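Long-range contacts in GlcNAc Inducible Gene 2, GIG2 (Candida albicans, PDB 6AKZ), which binds an iron(III) ion and is probably an oxygenase of the DUF1479 (Gig2-like) family, which belongs to the cupin clan: residues 286-291 with 301-306; 22-27 with 306-311; 40-45 with 216-221. One frame throughout, in Å; residues are numbered along the deposited sequence.

Contact 1. Residues 286-291 with 301-306; sequences MLRPFF and DDYEID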
loop_
_atom_site.group_PDB
_atom_site.type_symbol
_atom_site.label_atom_id
_atom_site.label_comp_id
_atom_site.label_asym_id
_atom_site.label_seq_id
_atom_site.Cartn_x
_atom_site.Cartn_y
_atom_site.Cartn_z
ATOM N N MET A 286 -12.948 4.158 9.205
ATOM C CA MET A 286 -12.721 3.707 10.591
ATOM C C MET A 286 -13.934 3.836 11.465
ATOM O O MET A 286 -14.101 3.045 12.360
ATOM C CB MET A 286 -11.527 4.379 11.249
ATOM C CG MET A 286 -10.204 4.039 10.542
ATOM S SD MET A 286 -9.865 2.288 10.129
ATOM C CE MET A 286 -9.908 1.523 11.749
ATOM N N LEU A 287 -14.696 4.896 11.275
ATOM C CA LEU A 287 -15.927 5.078 12.027
ATOM C C LEU A 287 -17.153 4.384 11.486
ATOM O O LEU A 287 -18.160 4.268 12.213
ATOM C CB LEU A 287 -16.237 6.571 12.189
ATOM C CG LEU A 287 -15.229 7.403 12.976
ATOM C CD1 LEU A 287 -15.587 8.860 13.020
ATOM C CD2 LEU A 287 -15.076 6.921 14.382
ATOM N N ARG A 288 -17.122 3.923 10.254
ATOM C CA ARG A 288 -18.296 3.267 9.669
ATOM C C ARG A 288 -18.934 2.079 10.480
ATOM O O ARG A 288 -20.169 1.996 10.503
ATOM C CB ARG A 288 -18.072 2.893 8.230
ATOM C CG ARG A 288 -19.328 2.487 7.475
ATOM C CD ARG A 288 -20.364 3.562 7.348
ATOM N NE ARG A 288 -21.438 3.107 6.421
ATOM C CZ ARG A 288 -22.602 3.716 6.248
ATOM N NH1 ARG A 288 -22.903 4.781 6.956
ATOM N NH2 ARG A 288 -23.454 3.236 5.321
ATOM N N PRO A 289 -18.128 1.213 11.130
ATOM C CA PRO A 289 -18.726 0.165 11.977
ATOM C C PRO A 289 -19.552 0.698 13.103
ATOM O O PRO A 289 -20.449 -0.019 13.540
ATOM C CB PRO A 289 -17.523 -0.664 12.463
ATOM C CG PRO A 289 -16.445 -0.377 11.438
ATOM C CD PRO A 289 -16.653 1.070 11.084
ATOM N N PHE A 290 -19.305 1.933 13.541
ATOM C CA PHE A 290 -20.051 2.575 14.578
ATOM C C PHE A 290 -21.252 3.393 14.052
ATOM O O PHE A 290 -22.148 3.783 14.860
ATOM C CB PHE A 290 -19.169 3.519 15.375
ATOM C CG PHE A 290 -17.956 2.838 15.971
ATOM C CD1 PHE A 290 -16.759 2.697 15.244
ATOM C CD2 PHE A 290 -18.012 2.297 17.213
ATOM C CE1 PHE A 290 -15.689 2.037 15.776
ATOM C CE2 PHE A 290 -16.919 1.640 17.755
ATOM C CZ PHE A 290 -15.742 1.534 17.043
ATOM N N PHE A 291 -21.229 3.738 12.756
ATOM C CA PHE A 291 -22.279 4.575 12.163
ATOM C C PHE A 291 -22.734 4.016 10.853
ATOM O O PHE A 291 -22.731 4.724 9.840
ATOM C CB PHE A 291 -21.758 6.000 11.995
ATOM C CG PHE A 291 -21.362 6.666 13.280
ATOM C CD1 PHE A 291 -22.328 7.186 14.151
ATOM C CD2 PHE A 291 -20.051 6.780 13.645
ATOM C CE1 PHE A 291 -21.974 7.830 15.325
ATOM C CE2 PHE A 291 -19.679 7.433 14.816
ATOM C CZ PHE A 291 -20.650 7.946 15.680
ATOM N N ASP A 301 -27.948 14.991 11.297
ATOM C CA ASP A 301 -28.083 15.121 12.737
ATOM C C ASP A 301 -28.819 13.940 13.420
ATOM O O ASP A 301 -28.744 13.805 14.636
ATOM C CB ASP A 301 -28.656 16.472 13.115
ATOM C CG ASP A 301 -28.495 16.753 14.591
ATOM O OD1 ASP A 301 -27.341 16.995 15.049
ATOM O OD2 ASP A 301 -29.529 16.684 15.309
ATOM N N ASP A 302 -29.391 13.011 12.654
ATOM C CA ASP A 302 -30.047 11.832 13.213
ATOM C C ASP A 302 -29.205 10.553 13.308
ATOM O O ASP A 302 -29.718 9.538 13.769
ATOM C CB ASP A 302 -31.298 11.476 12.370
ATOM C CG ASP A 302 -32.432 12.517 12.481
ATOM O OD1 ASP A 302 -32.495 13.285 13.456
ATOM O OD2 ASP A 302 -33.255 12.577 11.554
ATOM N N TYR A 303 -27.947 10.536 12.840
ATOM C CA TYR A 303 -27.040 9.396 13.160
ATOM C C TYR A 303 -26.856 9.228 14.666
ATOM O O TYR A 303 -26.721 10.205 15.371
ATOM C CB TYR A 303 -25.618 9.602 12.540
ATOM C CG TYR A 303 -25.572 9.258 11.090
ATOM C CD1 TYR A 303 -25.329 7.970 10.681
ATOM C CD2 TYR A 303 -25.809 10.230 10.137
ATOM C CE1 TYR A 303 -25.308 7.653 9.335
ATOM C CE2 TYR A 303 -25.786 9.945 8.788
ATOM C CZ TYR A 303 -25.512 8.693 8.384
ATOM O OH TYR A 303 -25.533 8.439 7.021
ATOM N N GLU A 304 -26.768 7.987 15.110
ATOM C CA GLU A 304 -26.428 7.663 16.494
ATOM C C GLU A 304 -25.489 6.489 16.513
ATOM O O GLU A 304 -25.644 5.546 15.777
ATOM C CB GLU A 304 -27.693 7.281 17.290
ATOM C CG GLU A 304 -28.603 8.482 17.496
ATOM C CD GLU A 304 -29.870 8.134 18.252
ATOM O OE1 GLU A 304 -30.761 7.548 17.615
ATOM O OE2 GLU A 304 -29.952 8.437 19.467
ATOM N N ILE A 305 -24.566 6.518 17.449
ATOM C CA ILE A 305 -23.502 5.539 17.526
ATOM C C ILE A 305 -24.018 4.175 17.850
ATOM O O ILE A 305 -25.012 4.051 18.576
ATOM C CB ILE A 305 -22.421 6.001 18.533
ATOM C CG1 ILE A 305 -21.136 5.212 18.312
ATOM C CG2 ILE A 305 -22.917 5.845 19.968
ATOM C CD1 ILE A 305 -19.923 5.903 18.880
ATOM N N ASP A 306 -23.408 3.161 17.264
ATOM C CA ASP A 306 -23.681 1.773 17.531
ATOM C C ASP A 306 -22.417 1.168 18.170
ATOM O O ASP A 306 -21.454 0.810 17.455
ATOM C CB ASP A 306 -23.989 0.975 16.245
ATOM C CG ASP A 306 -23.921 -0.559 16.464
ATOM O OD1 ASP A 306 -24.256 -1.006 17.581
ATOM O OD2 ASP A 306 -23.501 -1.326 15.557
#
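Phe290 and Asp306 bring the two backbones within 4.7 Å, CA to CA, where the chain, after leaving helix 278-287, folds back beside residues 288-291. Here Asp306 N donates to Phe290 O over 2.8 Å, with an N-H...O angle of 152° and the donor only modestly tilted from the carbonyl plane. The same oxygen is approached by Ile305 CA at 3.5 Å in a CA-H...O contact, so two consecutive residues close on one carbonyl. Next along, the Phe291 ring lies across the returning chain at Ile305. Its CG stands beside the backbone N, anti to the carbonyl carbon (chi1 -61°), which directs the ring at the returning chain, where CE1 meets Ile305 CB at 3.7 Å. The neighbouring ring carbon of Phe291, CZ, packs on Ile305 CG1 at 3.8 Å. That isoleucine branch also comes against Phe290, whose CB is 3.9 Å from Ile305 CG1, so the CG1 branch touches both phenylalanines. Tyr303 approaches Phe291 from further up the chain, its CD1 4.3 Å from Phe291 CB. The Tyr303 hydroxyl bonds to Asp294, which also forms a salt bridge with Arg288. The Arg288 guanidinium is further fixed by Phe327 O through NE, and NH1 adds a weak bond to Phe291 O. Thr36 and Val32 of helix 32-56 touch Phe291 and Ile305, respectively. The contact is thus a largely buried closure of an irregular excursion, where the loop folds back on residues 288-291, which follow helix 278-287, away from the iron site.

Contact 2. Residues 22-27 with 306-311; sequences IKQRLI and DLITPK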
loop_
_atom_site.group_PDB
_atom_site.type_symbol
_atom_site.label_atom_id
_atom_site.label_comp_id
_atom_site.label_asym_id
_atom_site.label_seq_id
_atom_site.Cartn_x
_atom_site.Cartn_y
_atom_site.Cartn_z
ATOM N N ILE A 22 -14.258 -5.423 20.806
ATOM C CA ILE A 22 -13.367 -4.584 19.953
ATOM C C ILE A 22 -13.929 -3.143 19.874
ATOM O O ILE A 22 -13.233 -2.178 20.125
ATOM C CB ILE A 22 -13.207 -5.124 18.535
ATOM C CG1 ILE A 22 -12.727 -6.598 18.473
ATOM C CG2 ILE A 22 -12.293 -4.212 17.726
ATOM C CD1 ILE A 22 -11.414 -6.901 19.094
ATOM N N LYS A 23 -15.219 -2.993 19.586
ATOM C CA LYS A 23 -15.785 -1.661 19.546
ATOM C C LYS A 23 -15.660 -0.942 20.861
ATOM O O LYS A 23 -15.346 0.234 20.920
ATOM C CB LYS A 23 -17.254 -1.694 19.095
ATOM C CG LYS A 23 -17.516 -2.207 17.705
ATOM C CD LYS A 23 -18.987 -2.016 17.360
ATOM C CE LYS A 23 -19.253 -2.136 15.883
ATOM N NZ LYS A 23 -20.686 -1.694 15.613
ATOM N N GLN A 24 -15.883 -1.645 21.971
ATOM C CA GLN A 24 -15.771 -0.966 23.259
ATOM C C GLN A 24 -14.352 -0.696 23.684
ATOM O O GLN A 24 -14.145 0.273 24.408
ATOM C CB GLN A 24 -16.606 -1.636 24.341
ATOM C CG GLN A 24 -18.100 -1.396 24.104
ATOM C CD GLN A 24 -18.955 -2.589 24.432
ATOM O OE1 GLN A 24 -18.498 -3.569 25.038
ATOM N NE2 GLN A 24 -20.208 -2.527 24.021
ATOM N N ARG A 25 -13.392 -1.462 23.167
ATOM C CA ARG A 25 -11.959 -1.093 23.290
ATOM C C ARG A 25 -11.581 0.182 22.555
ATOM O O ARG A 25 -10.830 1.011 23.061
ATOM C CB ARG A 25 -11.049 -2.225 22.805
ATOM C CG ARG A 25 -9.615 -2.143 23.329
ATOM C CD ARG A 25 -8.742 -3.166 22.628
ATOM N NE ARG A 25 -8.383 -2.592 21.348
ATOM C CZ ARG A 25 -8.350 -3.213 20.165
ATOM N NH1 ARG A 25 -8.659 -4.482 20.026
ATOM N NH2 ARG A 25 -7.988 -2.508 19.088
ATOM N N LEU A 26 -12.113 0.339 21.352
ATOM C CA LEU A 26 -11.728 1.452 20.455
ATOM C C LEU A 26 -12.234 2.854 20.833
ATOM O O LEU A 26 -11.531 3.815 20.768
ATOM C CB LEU A 26 -12.167 1.077 19.042
ATOM C CG LEU A 26 -11.457 -0.130 18.418
ATOM C CD1 LEU A 26 -12.101 -0.555 17.117
ATOM C CD2 LEU A 26 -9.961 0.154 18.179
ATOM N N ILE A 27 -13.461 2.953 21.303
ATOM C CA ILE A 27 -14.026 4.215 21.628
ATOM C C ILE A 27 -14.375 4.185 23.119
ATOM O O ILE A 27 -15.135 3.319 23.519
ATOM C CB ILE A 27 -15.259 4.486 20.734
ATOM C CG1 ILE A 27 -14.784 4.464 19.243
ATOM C CG2 ILE A 27 -15.894 5.827 21.086
ATOM C CD1 ILE A 27 -15.708 5.172 18.253
ATOM N N ASP A 306 -23.408 3.161 17.264
ATOM C CA ASP A 306 -23.681 1.773 17.531
ATOM C C ASP A 306 -22.417 1.168 18.170
ATOM O O ASP A 306 -21.454 0.810 17.455
ATOM C CB ASP A 306 -23.989 0.975 16.245
ATOM C CG ASP A 306 -23.921 -0.559 16.464
ATOM O OD1 ASP A 306 -24.256 -1.006 17.581
ATOM O OD2 ASP A 306 -23.501 -1.326 15.557
ATOM N N LEU A 307 -22.449 0.996 19.499
ATOM C CA LEU A 307 -21.336 0.403 20.196
ATOM C C LEU A 307 -21.536 -1.041 20.536
ATOM O O LEU A 307 -20.694 -1.620 21.207
ATOM C CB LEU A 307 -21.024 1.222 21.430
ATOM C CG LEU A 307 -20.415 2.591 21.090
ATOM C CD1 LEU A 307 -20.604 3.507 22.271
ATOM C CD2 LEU A 307 -18.930 2.582 20.724
ATOM N N ILE A 308 -22.583 -1.660 19.990
ATOM C CA ILE A 308 -22.988 -2.993 20.422
ATOM C C ILE A 308 -22.876 -4.062 19.349
ATOM O O ILE A 308 -22.241 -5.069 19.614
ATOM C CB ILE A 308 -24.448 -3.022 21.000
ATOM C CG1 ILE A 308 -24.681 -1.902 22.033
ATOM C CG2 ILE A 308 -24.752 -4.383 21.600
ATOM C CD1 ILE A 308 -23.682 -1.837 23.182
ATOM N N THR A 309 -23.472 -3.899 18.162
ATOM C CA THR A 309 -23.480 -5.057 17.202
ATOM C C THR A 309 -22.052 -5.316 16.723
ATOM O O THR A 309 -21.355 -4.348 16.457
ATOM C CB THR A 309 -24.293 -4.794 15.915
ATOM O OG1 THR A 309 -23.518 -3.947 15.038
ATOM C CG2 THR A 309 -25.663 -4.137 16.230
ATOM N N PRO A 310 -21.660 -6.576 16.512
ATOM C CA PRO A 310 -20.339 -6.883 15.979
ATOM C C PRO A 310 -20.293 -6.714 14.441
ATOM O O PRO A 310 -19.862 -7.604 13.734
ATOM C CB PRO A 310 -20.177 -8.344 16.371
ATOM C CG PRO A 310 -21.544 -8.890 16.153
ATOM C CD PRO A 310 -22.464 -7.812 16.655
ATOM N N LYS A 311 -20.748 -5.584 13.935
ATOM C CA LYS A 311 -20.766 -5.346 12.473
ATOM C C LYS A 311 -19.510 -4.544 12.136
ATOM O O LYS A 311 -19.299 -3.466 12.678
ATOM C CB LYS A 311 -22.030 -4.591 12.041
ATOM C CG LYS A 311 -23.273 -5.515 12.144
ATOM C CD LYS A 311 -24.500 -4.844 11.617
ATOM C CE LYS A 311 -25.744 -5.615 12.010
ATOM N NZ LYS A 311 -25.733 -7.022 11.514
#
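Lys23 runs from helix 18-26 into a turn of the 306-311 loop, its chain fully extended beyond CG. At its base, CB of Lys23 lies 4.0 Å from Leu307 O. Farther out, Lys23 CD passes Thr309 O at 3.4 Å, and CE of Lys23 lies 3.1 Å from Thr309 O and also borders Lys311 O, a buried carbonyl with no hydrogen-bonding partner. The ammonium at the end is surrounded by oxygens. Lys23 NZ forms a salt bridge with Asp306 OD2 at 2.8 Å and donates in the carbonyl plane to Thr309 O at 2.9 Å. A third bond runs from Lys23 NZ to Asp306 O at 3.2 Å, but from well above the plane of that carbonyl. NZ also hydrogen-bonds Pro289 O, just beyond helix 278-287. Asp306 is itself fixed by its turn: OD1 accepts from the backbone N of Ile308, an Asx turn, and from that of Thr309, while OD2 takes the Thr309 hydroxyl on its syn side and also Trp292 NE1. This web should hold the carboxylate in place for the lysine and probably favours the ionised carboxylate. Beside it, Gln24 bends at chi2 (142°) to bring NE2 to Leu307 O, a weak bond of 3.0 Å. On the apolar flank Leu307 CD2 rests 4.1 Å from Ile27 CB, just where helix 18-26 ends. Val32 of helix 32-56 touches both Ile27 and Leu307, so the turn sits between the N-terminal helix, the start of the next one and the residues that follow helix 278-287.

Contact 3. Residues 40-45 with 216-221; sequences KRLLVE and GDWENW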
loop_
_atom_site.group_PDB
_atom_site.type_symbol
_atom_site.label_atom_id
_atom_site.label_comp_id
_atom_site.label_asym_id
_atom_site.label_seq_id
_atom_site.Cartn_x
_atom_site.Cartn_y
_atom_site.Cartn_z
ATOM N N LYS A 40 -20.751 13.649 12.295
ATOM C CA LYS A 40 -21.576 14.622 11.613
ATOM C C LYS A 40 -20.779 15.706 10.842
ATOM O O LYS A 40 -21.094 15.995 9.694
ATOM C CB LYS A 40 -22.495 15.226 12.657
ATOM C CG LYS A 40 -23.506 14.190 13.095
ATOM C CD LYS A 40 -24.332 14.711 14.248
ATOM C CE LYS A 40 -25.200 13.584 14.745
ATOM N NZ LYS A 40 -25.927 14.153 15.931
ATOM N N ARG A 41 -19.779 16.291 11.463
ATOM C CA ARG A 41 -18.825 17.206 10.774
ATOM C C ARG A 41 -18.189 16.508 9.514
ATOM O O ARG A 41 -18.015 17.134 8.467
ATOM C CB ARG A 41 -17.676 17.632 11.649
ATOM C CG ARG A 41 -18.047 18.368 12.933
ATOM C CD ARG A 41 -16.853 19.171 13.473
ATOM N NE ARG A 41 -15.726 18.296 13.835
ATOM C CZ ARG A 41 -15.563 17.700 15.002
ATOM N NH1 ARG A 41 -16.472 17.860 15.987
ATOM N NH2 ARG A 41 -14.493 16.938 15.197
ATOM N N LEU A 42 -17.817 15.258 9.680
ATOM C CA LEU A 42 -17.167 14.490 8.633
ATOM C C LEU A 42 -18.042 14.372 7.359
ATOM O O LEU A 42 -17.577 14.649 6.251
ATOM C CB LEU A 42 -16.777 13.108 9.124
ATOM C CG LEU A 42 -16.207 12.164 8.059
ATOM C CD1 LEU A 42 -14.866 12.731 7.528
ATOM C CD2 LEU A 42 -16.007 10.801 8.620
ATOM N N LEU A 43 -19.293 13.967 7.546
ATOM C CA LEU A 43 -20.203 13.845 6.461
ATOM C C LEU A 43 -20.455 15.132 5.726
ATOM O O LEU A 43 -20.511 15.116 4.484
ATOM C CB LEU A 43 -21.513 13.209 6.931
ATOM C CG LEU A 43 -21.523 11.765 7.385
ATOM C CD1 LEU A 43 -22.963 11.335 7.622
ATOM C CD2 LEU A 43 -20.843 10.759 6.451
ATOM N N VAL A 44 -20.473 16.248 6.444
ATOM C CA VAL A 44 -20.682 17.525 5.833
ATOM C C VAL A 44 -19.468 17.813 4.926
ATOM O O VAL A 44 -19.655 18.090 3.775
ATOM C CB VAL A 44 -20.885 18.629 6.887
ATOM C CG1 VAL A 44 -20.806 20.015 6.247
ATOM C CG2 VAL A 44 -22.211 18.387 7.632
ATOM N N GLU A 45 -18.255 17.590 5.447
ATOM C CA GLU A 45 -16.990 17.805 4.687
ATOM C C GLU A 45 -16.897 16.852 3.498
ATOM O O GLU A 45 -16.418 17.283 2.412
ATOM C CB GLU A 45 -15.720 17.656 5.526
ATOM C CG GLU A 45 -15.552 18.767 6.560
ATOM C CD GLU A 45 -15.777 20.153 5.967
ATOM O OE1 GLU A 45 -14.959 20.540 5.090
ATOM O OE2 GLU A 45 -16.813 20.800 6.290
ATOM N N GLY A 216 -12.578 11.448 18.384
ATOM C CA GLY A 216 -13.423 12.488 17.908
ATOM C C GLY A 216 -12.707 13.646 17.301
ATOM O O GLY A 216 -13.289 14.683 17.131
ATOM N N ASP A 217 -11.464 13.434 16.870
ATOM C CA ASP A 217 -10.602 14.480 16.364
ATOM C C ASP A 217 -9.954 13.969 15.022
ATOM O O ASP A 217 -8.778 14.167 14.810
ATOM C CB ASP A 217 -9.494 14.708 17.427
ATOM C CG ASP A 217 -8.595 15.883 17.153
ATOM O OD1 ASP A 217 -8.981 16.856 16.456
ATOM O OD2 ASP A 217 -7.429 15.856 17.677
ATOM N N TRP A 218 -10.772 13.372 14.147
ATOM C CA TRP A 218 -10.325 13.004 12.796
ATOM C C TRP A 218 -9.582 14.088 12.081
ATOM O O TRP A 218 -8.643 13.813 11.312
ATOM C CB TRP A 218 -11.465 12.430 11.931
ATOM C CG TRP A 218 -12.509 13.377 11.539
ATOM C CD1 TRP A 218 -13.777 13.495 12.131
ATOM C CD2 TRP A 218 -12.464 14.341 10.496
ATOM N NE1 TRP A 218 -14.481 14.491 11.531
ATOM C CE2 TRP A 218 -13.722 15.020 10.502
ATOM C CE3 TRP A 218 -11.507 14.709 9.537
ATOM C CZ2 TRP A 218 -14.024 16.011 9.613
ATOM C CZ3 TRP A 218 -11.830 15.694 8.640
ATOM C CH2 TRP A 218 -13.084 16.329 8.650
ATOM N N GLU A 219 -9.897 15.358 12.341
ATOM C CA GLU A 219 -9.284 16.437 11.616
ATOM C C GLU A 219 -7.803 16.488 11.829
ATOM O O GLU A 219 -7.070 17.015 10.974
ATOM C CB GLU A 219 -9.864 17.804 12.034
ATOM C CG GLU A 219 -11.262 18.065 11.556
ATOM C CD GLU A 219 -12.358 17.588 12.537
ATOM O OE1 GLU A 219 -12.096 16.788 13.509
ATOM O OE2 GLU A 219 -13.511 18.024 12.269
ATOM N N ASN A 220 -7.348 15.977 12.957
ATOM C CA ASN A 220 -5.934 15.970 13.239
ATOM C C ASN A 220 -5.210 14.628 12.960
ATOM O O ASN A 220 -4.044 14.463 13.384
ATOM C CB ASN A 220 -5.746 16.432 14.655
ATOM C CG ASN A 220 -5.981 17.913 14.742
ATOM O OD1 ASN A 220 -5.348 18.716 14.045
ATOM N ND2 ASN A 220 -6.906 18.275 15.526
ATOM N N TRP A 221 -5.899 13.675 12.340
ATOM C CA TRP A 221 -5.238 12.407 11.935
ATOM C C TRP A 221 -4.138 12.682 10.888
ATOM O O TRP A 221 -4.403 13.368 9.902
ATOM C CB TRP A 221 -6.235 11.404 11.402
ATOM C CG TRP A 221 -5.639 10.079 11.146
ATOM C CD1 TRP A 221 -5.038 9.262 12.056
ATOM C CD2 TRP A 221 -5.469 9.453 9.864
ATOM N NE1 TRP A 221 -4.513 8.167 11.411
ATOM C CE2 TRP A 221 -4.773 8.264 10.068
ATOM C CE3 TRP A 221 -5.818 9.809 8.553
ATOM C CZ2 TRP A 221 -4.485 7.375 9.022
ATOM C CZ3 TRP A 221 -5.465 8.964 7.511
ATOM C CH2 TRP A 221 -4.845 7.740 7.757
HETATM O O HOH W 1 -16.054 16.181 18.461
#
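Leu42 and Trp218 set the spacing, with CA atoms 8.1 Å apart, as one turn of helix 32-56 faces the short 3-10 segment 218-220. That segment follows the Schellman motif in which Gly216, at positive phi, ends helix 211-214. Trp218 fills the interval. Its CG sits between the backbone N and the carbonyl carbon (chi1 69°), turning the indole toward the helix. Leu42 CD1 lies over one face in a CH-pi contact, 3.9 Å from the centroid of the Trp218 six-membered ring and 11° off its normal. The opposite face is covered by the carboxylate carbon of Glu219. On the same face as Leu42 CD1, Leu42 CB stands 3.6 Å from Trp218 NE1, while that nitrogen bonds to Ser38 O one turn earlier; Glu45 CG meets the far edge at Trp218 CH2, 4.1 Å away. Leu280 and Ala283 of helix 278-287 touch both Leu42 and Trp218. On the outer side Arg41, bent at chi3, grips Glu219 side-on: Arg41 NE binds Glu219 OE2 at 2.7 Å, and Arg41 NH2 binds Glu219 OE1 at 2.9 Å. With the two planes 24° apart, the pair is nearly coplanar. Arg41 NH2 also donates to Gly216 O at 3.2 Å, tying the salt bridge to the helix end. Finally, a water accepts from Arg41 NH1 at 3.0 Å and reaches back weakly to Gly216 O.

How the contacts relate
Contacts 1 and 2 meet directly, their centres 11 Å apart, and share Asp306: its backbone N serves the first, its carboxylate and carbonyl oxygen the second. They are further joined by the probable hydrogen bond from Lys23 NZ to Pro289 O (2.7 Å) and by Phe290 CD2 against Leu307 CD2 (3.6 Å). Contact 3, centred about 12 Å from contact 1, is linked to it through the salt bridge of Lys40 NZ and Asp301 OD1 (3.3 Å) and by Leu43 CD1 packing on Tyr303 CE2 (3.4 Å). Contacts 2 and 3 do not touch; their nearest atoms are about 7 Å apart. All three lie away from the iron site of His192, Asp194 and His355.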